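Local coordinates for protein lectin (Lotus tetragonolobus, PDB 2EIG) that probably binds L-fucosyl-containing carbohydrates as a seed lectin of the legume family, with calcium and manganese ions bound beside one another, at residues Pro78-Val83 against Asp120-Val125; Arg132-Gly137 against Val149-Val154. All blocks are in the same frame, centred on the assembly; numbering follows the deposited sequence.

Contact 1 of 2, residues Pro78-Val83 against Asp120-Val125; sequences PTDGVV and DSHPNV. With CA (calcium ion), chain G; MN (manganese (II) ion), chain F.
D80 and S121 meet where a loop crosses onto the calcium-binding turn. The amide of S121 gives a straight hydrogen bond to D80 O (3.1 Å from S121 N, 163° at the hydrogen). This is the tight, buried part of the contact. G81, lacking a side chain, lies so close to D120 that their CA atoms are 4.2 Å apart in a non-hydrogen-bonded antiparallel pair. S121 OG packs 3.2 Å from D80 C, while its hydrogen bond goes to E214. T79 OG1 is hydrogen-bonded to D80 OD2, met from above the carboxylate plane.

The peptide between T79 and D80 is cis, a feature this protein shares with other legume lectins, in which the aspartate after that bond contacts the sugar; D80 probably does the same here. A calcium-bound water donates to both D80 O and D80 OD1, so that calcium, through this water, holds the D80 carbonyl and carboxylate in place. D120 clamps calcium through both carboxylate oxygens and lends OD1 to manganese as well. Its OD2 also accepts from H122 N at 3.1 Å, closing an Asx turn that fixes the carboxylate. H122 O and N124 OD1 join it on the calcium, N124 OD1 at 2.2 Å, and D127 completes the protein ligands.

Toward P78, H122 and N124, all partly exposed, the fit is looser and waters do more of the joining. With CG anti to the backbone N (chi1 176°), the H122 ring runs beside T79, whose CG2 comes within 3.4 Å of H122 ND1. One water in the ring plane links ND1 to P78 O. Another accepts from N124 ND2 and donates to D80 OD1, spanning two side chains that cross at about a right angle.

Contact 2 of 2, residues Arg132-Gly137 against Val149-Val154; sequences RSSHIG and VNWNRV. With MN (manganese (II) ion), chain F.
Contact 2 is a beta-hairpin pairing at the edge of the seven-stranded sheet, between strand 135-140 and the outermost strand 147-150, prolonged by the loops that flank it. I136 and V149 form a hydrogen-bonded antiparallel pair through reciprocal backbone bonds, and W151 N adds a third, to S134 O. On the face carrying I136 and V149, I136 CB packs on V149 CG1. Beyond it, I136 CD1 reaches W151 CB at 3.6 Å, the two side chains crossing at about a right angle. One face of the W151 indole is covered by R153 CB, 3.8 Å above the plane and over its centre. S134 OG touches the same CB, and R153 sends its guanidinium on to E214. R132 lays its extended chain obliquely across N150, and its NH1 bonds to A148 O. The H135 side chain leaves the backbone away from the partner strand, although its CB still lies 3.2 Å from V149 O. Its CG sits between the backbone N and the carbonyl carbon (chi1 51°), and ND1 donates in the ring plane to S133 O, which fixes the ring rotation and aims NE2 at manganese, 2.2 Å away. With E118, D120, D127 and two waters, this histidine completes the six-ligand manganese site typical of legume lectins.

In the fold
The two contacts come one after the other along the chain, their centres about 9 Å apart, and both lie on the seven-stranded antiparallel sheet of the legume lectin sandwich. Strands 81-88, 115-120, 135-140 and 147-150 are consecutive neighbours there, so contact 1 passes into contact 2 through the pairing of D120 with H135, probably hydrogen-bonded from D120 N to H135 O at 2.9 Å. Packing of P78 against R153 and of S121 against S134 closes the seam. Manganese thus draws on both strand pairings, through D120 and H135, with calcium beside it in the loop of contact 1, consistent with the metal-dependent sugar site of legume lectins.

Contact 1 of 2, residues Pro78-Val83 against Asp120-Val125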
# COMPACT_ATOMS: atom_id res chain seq x y z
N PRO A 78 -3.90 -9.85 -32.66
CA PRO A 78 -4.72 -8.95 -31.83
C PRO A 78 -4.06 -7.60 -31.49
O PRO A 78 -2.83 -7.54 -31.20
CB PRO A 78 -4.94 -9.72 -30.53
CG PRO A 78 -3.97 -10.83 -30.52
CD PRO A 78 -3.34 -10.97 -31.89
N THR A 79 -4.89 -6.56 -31.48
CA THR A 79 -4.60 -5.27 -30.88
C THR A 79 -5.90 -4.50 -30.77
O THR A 79 -6.85 -4.86 -31.43
CB THR A 79 -3.53 -4.41 -31.62
OG1 THR A 79 -4.09 -3.55 -32.60
CG2 THR A 79 -2.47 -5.25 -32.22
N ASP A 80 -5.97 -3.49 -29.90
CA ASP A 80 -4.86 -3.15 -29.00
C ASP A 80 -5.21 -3.36 -27.55
O ASP A 80 -4.36 -3.57 -26.73
CB ASP A 80 -4.46 -1.69 -29.23
CG ASP A 80 -3.32 -1.55 -30.22
OD1 ASP A 80 -2.18 -1.69 -29.75
OD2 ASP A 80 -3.59 -1.30 -31.43
N GLY A 81 -6.47 -3.22 -27.22
CA GLY A 81 -6.89 -3.56 -25.89
C GLY A 81 -8.12 -2.78 -25.58
O GLY A 81 -8.56 -2.00 -26.41
N VAL A 82 -8.66 -3.04 -24.40
CA VAL A 82 -9.77 -2.27 -23.87
C VAL A 82 -9.38 -1.92 -22.42
O VAL A 82 -8.74 -2.71 -21.71
CB VAL A 82 -11.14 -3.06 -23.96
CG1 VAL A 82 -11.05 -4.47 -23.32
CG2 VAL A 82 -12.33 -2.25 -23.30
N VAL A 83 -9.73 -0.71 -22.01
CA VAL A 83 -9.49 -0.28 -20.64
C VAL A 83 -10.74 0.16 -19.94
O VAL A 83 -11.61 0.68 -20.58
CB VAL A 83 -8.39 0.81 -20.59
CG1 VAL A 83 -7.27 0.43 -21.60
CG2 VAL A 83 -8.96 2.22 -20.85
N ASP A 120 -4.52 -5.29 -22.28
CA ASP A 120 -3.72 -4.90 -23.40
C ASP A 120 -3.33 -6.19 -24.11
O ASP A 120 -2.70 -7.06 -23.53
CB ASP A 120 -2.48 -4.15 -22.86
CG ASP A 120 -1.60 -3.57 -23.93
OD1 ASP A 120 -0.83 -2.64 -23.64
OD2 ASP A 120 -1.61 -4.04 -25.08
N SER A 121 -3.71 -6.30 -25.39
CA SER A 121 -3.57 -7.55 -26.15
C SER A 121 -2.32 -7.53 -27.03
O SER A 121 -2.12 -8.43 -27.80
CB SER A 121 -4.80 -7.72 -27.03
OG SER A 121 -5.02 -6.57 -27.82
N HIS A 122 -1.57 -6.44 -27.01
CA HIS A 122 -0.46 -6.26 -27.96
C HIS A 122 0.76 -5.58 -27.32
O HIS A 122 0.64 -4.45 -26.85
CB HIS A 122 -0.92 -5.40 -29.14
CG HIS A 122 0.18 -5.10 -30.11
ND1 HIS A 122 0.61 -6.00 -31.05
CD2 HIS A 122 0.91 -3.97 -30.31
CE1 HIS A 122 1.57 -5.46 -31.77
NE2 HIS A 122 1.79 -4.24 -31.33
N PRO A 123 1.93 -6.28 -27.29
CA PRO A 123 3.17 -5.71 -26.75
C PRO A 123 3.71 -4.59 -27.61
O PRO A 123 4.16 -4.80 -28.74
CB PRO A 123 4.14 -6.89 -26.72
CG PRO A 123 3.29 -8.08 -26.94
CD PRO A 123 2.15 -7.64 -27.78
N ASN A 124 3.59 -3.38 -27.09
CA ASN A 124 4.19 -2.23 -27.69
C ASN A 124 5.58 -2.12 -27.04
O ASN A 124 5.91 -2.85 -26.11
CB ASN A 124 3.34 -1.00 -27.38
CG ASN A 124 2.02 -0.97 -28.17
OD1 ASN A 124 0.95 -1.28 -27.61
ND2 ASN A 124 2.08 -0.60 -29.45
N VAL A 125 6.36 -1.17 -27.50
CA VAL A 125 7.72 -0.94 -27.00
C VAL A 125 7.79 -0.62 -25.49
O VAL A 125 8.80 -0.94 -24.85
CB VAL A 125 8.44 0.18 -27.85
CG1 VAL A 125 8.40 -0.16 -29.35
CG2 VAL A 125 7.76 1.45 -27.67
CA CA G . -0.02 -2.35 -25.94
MN MN F . 0.30 -2.11 -21.82
O HOH W 1 -0.43 -8.29 -31.52
O HOH W 2 -0.24 -0.66 -31.52
O HOH W 3 -1.87 -2.11 -27.35
O HOH W 4 -0.05 0.01 -22.17
O HOH W 5 1.49 -1.70 -19.97
O HOH W 6 -0.31 -0.22 -25.17

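Contact 2 of 2, residues Arg132-Gly137 against Val149-Val154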
# COMPACT_ATOMS: atom_id res chain seq x y z
N ARG A 132 6.01 -10.50 -21.50
CA ARG A 132 4.56 -10.53 -21.45
C ARG A 132 4.21 -10.23 -22.88
O ARG A 132 4.89 -9.46 -23.57
CB ARG A 132 3.97 -9.46 -20.52
CG ARG A 132 3.92 -9.82 -19.04
CD ARG A 132 3.11 -8.77 -18.30
NE ARG A 132 3.36 -8.66 -16.90
CZ ARG A 132 4.42 -9.12 -16.23
NH1 ARG A 132 4.50 -8.90 -14.93
NH2 ARG A 132 5.38 -9.81 -16.84
N SER A 133 3.20 -10.92 -23.36
CA SER A 133 2.48 -10.51 -24.52
C SER A 133 1.27 -9.69 -23.97
O SER A 133 1.43 -8.53 -23.52
CB SER A 133 2.07 -11.78 -25.29
OG SER A 133 1.33 -11.46 -26.44
N SER A 134 0.10 -10.31 -23.93
CA SER A 134 -1.07 -9.67 -23.32
C SER A 134 -0.85 -9.53 -21.83
O SER A 134 -0.23 -10.37 -21.18
CB SER A 134 -2.36 -10.47 -23.59
OG SER A 134 -2.60 -10.51 -24.97
N HIS A 135 -1.34 -8.43 -21.29
CA HIS A 135 -1.15 -8.15 -19.91
C HIS A 135 -2.31 -7.30 -19.39
O HIS A 135 -3.01 -6.61 -20.15
CB HIS A 135 0.19 -7.44 -19.72
CG HIS A 135 0.38 -6.26 -20.60
ND1 HIS A 135 0.74 -6.35 -21.93
CD2 HIS A 135 0.27 -4.95 -20.34
CE1 HIS A 135 0.84 -5.14 -22.44
NE2 HIS A 135 0.57 -4.27 -21.49
N ILE A 136 -2.52 -7.38 -18.09
CA ILE A 136 -3.50 -6.56 -17.44
C ILE A 136 -2.64 -5.53 -16.70
O ILE A 136 -1.73 -5.93 -15.96
CB ILE A 136 -4.42 -7.39 -16.49
CG1 ILE A 136 -5.32 -8.34 -17.30
CG2 ILE A 136 -5.34 -6.45 -15.63
CD1 ILE A 136 -5.48 -9.79 -16.61
N GLY A 137 -2.87 -4.24 -16.94
CA GLY A 137 -2.08 -3.22 -16.28
C GLY A 137 -2.88 -2.15 -15.55
O GLY A 137 -4.02 -1.88 -15.92
N VAL A 149 0.34 -7.40 -14.92
CA VAL A 149 0.42 -8.80 -14.69
C VAL A 149 0.20 -9.43 -16.03
O VAL A 149 -0.47 -8.85 -16.90
CB VAL A 149 -0.63 -9.24 -13.63
CG1 VAL A 149 -2.08 -9.07 -14.13
CG2 VAL A 149 -0.40 -10.66 -13.22
N ASN A 150 0.72 -10.62 -16.23
CA ASN A 150 0.52 -11.24 -17.52
C ASN A 150 -0.93 -11.79 -17.64
O ASN A 150 -1.57 -12.20 -16.64
CB ASN A 150 1.66 -12.24 -17.80
CG ASN A 150 1.16 -13.50 -18.30
OD1 ASN A 150 0.72 -14.36 -17.52
ND2 ASN A 150 1.21 -13.68 -19.64
N TRP A 151 -1.45 -11.73 -18.86
CA TRP A 151 -2.83 -12.06 -19.15
C TRP A 151 -2.86 -13.14 -20.24
O TRP A 151 -2.34 -12.94 -21.32
CB TRP A 151 -3.62 -10.80 -19.57
CG TRP A 151 -4.99 -11.04 -20.13
CD1 TRP A 151 -5.86 -12.00 -19.76
CD2 TRP A 151 -5.66 -10.26 -21.15
NE1 TRP A 151 -7.02 -11.91 -20.49
CE2 TRP A 151 -6.92 -10.86 -21.37
CE3 TRP A 151 -5.31 -9.13 -21.90
CZ2 TRP A 151 -7.85 -10.34 -22.27
CZ3 TRP A 151 -6.21 -8.64 -22.81
CH2 TRP A 151 -7.48 -9.25 -22.99
N ASN A 152 -3.41 -14.30 -19.89
CA ASN A 152 -3.65 -15.37 -20.85
C ASN A 152 -4.78 -14.96 -21.74
O ASN A 152 -5.93 -15.33 -21.51
CB ASN A 152 -4.05 -16.64 -20.10
CG ASN A 152 -4.18 -17.84 -21.02
OD1 ASN A 152 -3.41 -17.99 -21.99
ND2 ASN A 152 -5.16 -18.73 -20.72
N ARG A 153 -4.51 -14.20 -22.77
CA ARG A 153 -5.67 -13.70 -23.52
C ARG A 153 -6.20 -14.89 -24.34
O ARG A 153 -5.43 -15.55 -25.02
CB ARG A 153 -5.29 -12.52 -24.38
CG ARG A 153 -6.30 -12.15 -25.40
CD ARG A 153 -5.63 -11.29 -26.46
NE ARG A 153 -6.56 -10.85 -27.50
CZ ARG A 153 -6.95 -11.60 -28.53
NH1 ARG A 153 -6.56 -12.86 -28.66
NH2 ARG A 153 -7.77 -11.11 -29.44
N VAL A 154 -7.51 -15.17 -24.21
CA VAL A 154 -8.13 -16.29 -24.95
C VAL A 154 -9.25 -15.68 -25.77
O VAL A 154 -10.24 -15.14 -25.23
CB VAL A 154 -8.66 -17.47 -24.00
CG1 VAL A 154 -9.42 -18.57 -24.78
CG2 VAL A 154 -7.50 -18.09 -23.16
MN MN F . 0.30 -2.11 -21.82
O HOH W 4 -0.05 0.01 -22.17
O HOH W 5 1.49 -1.70 -19.97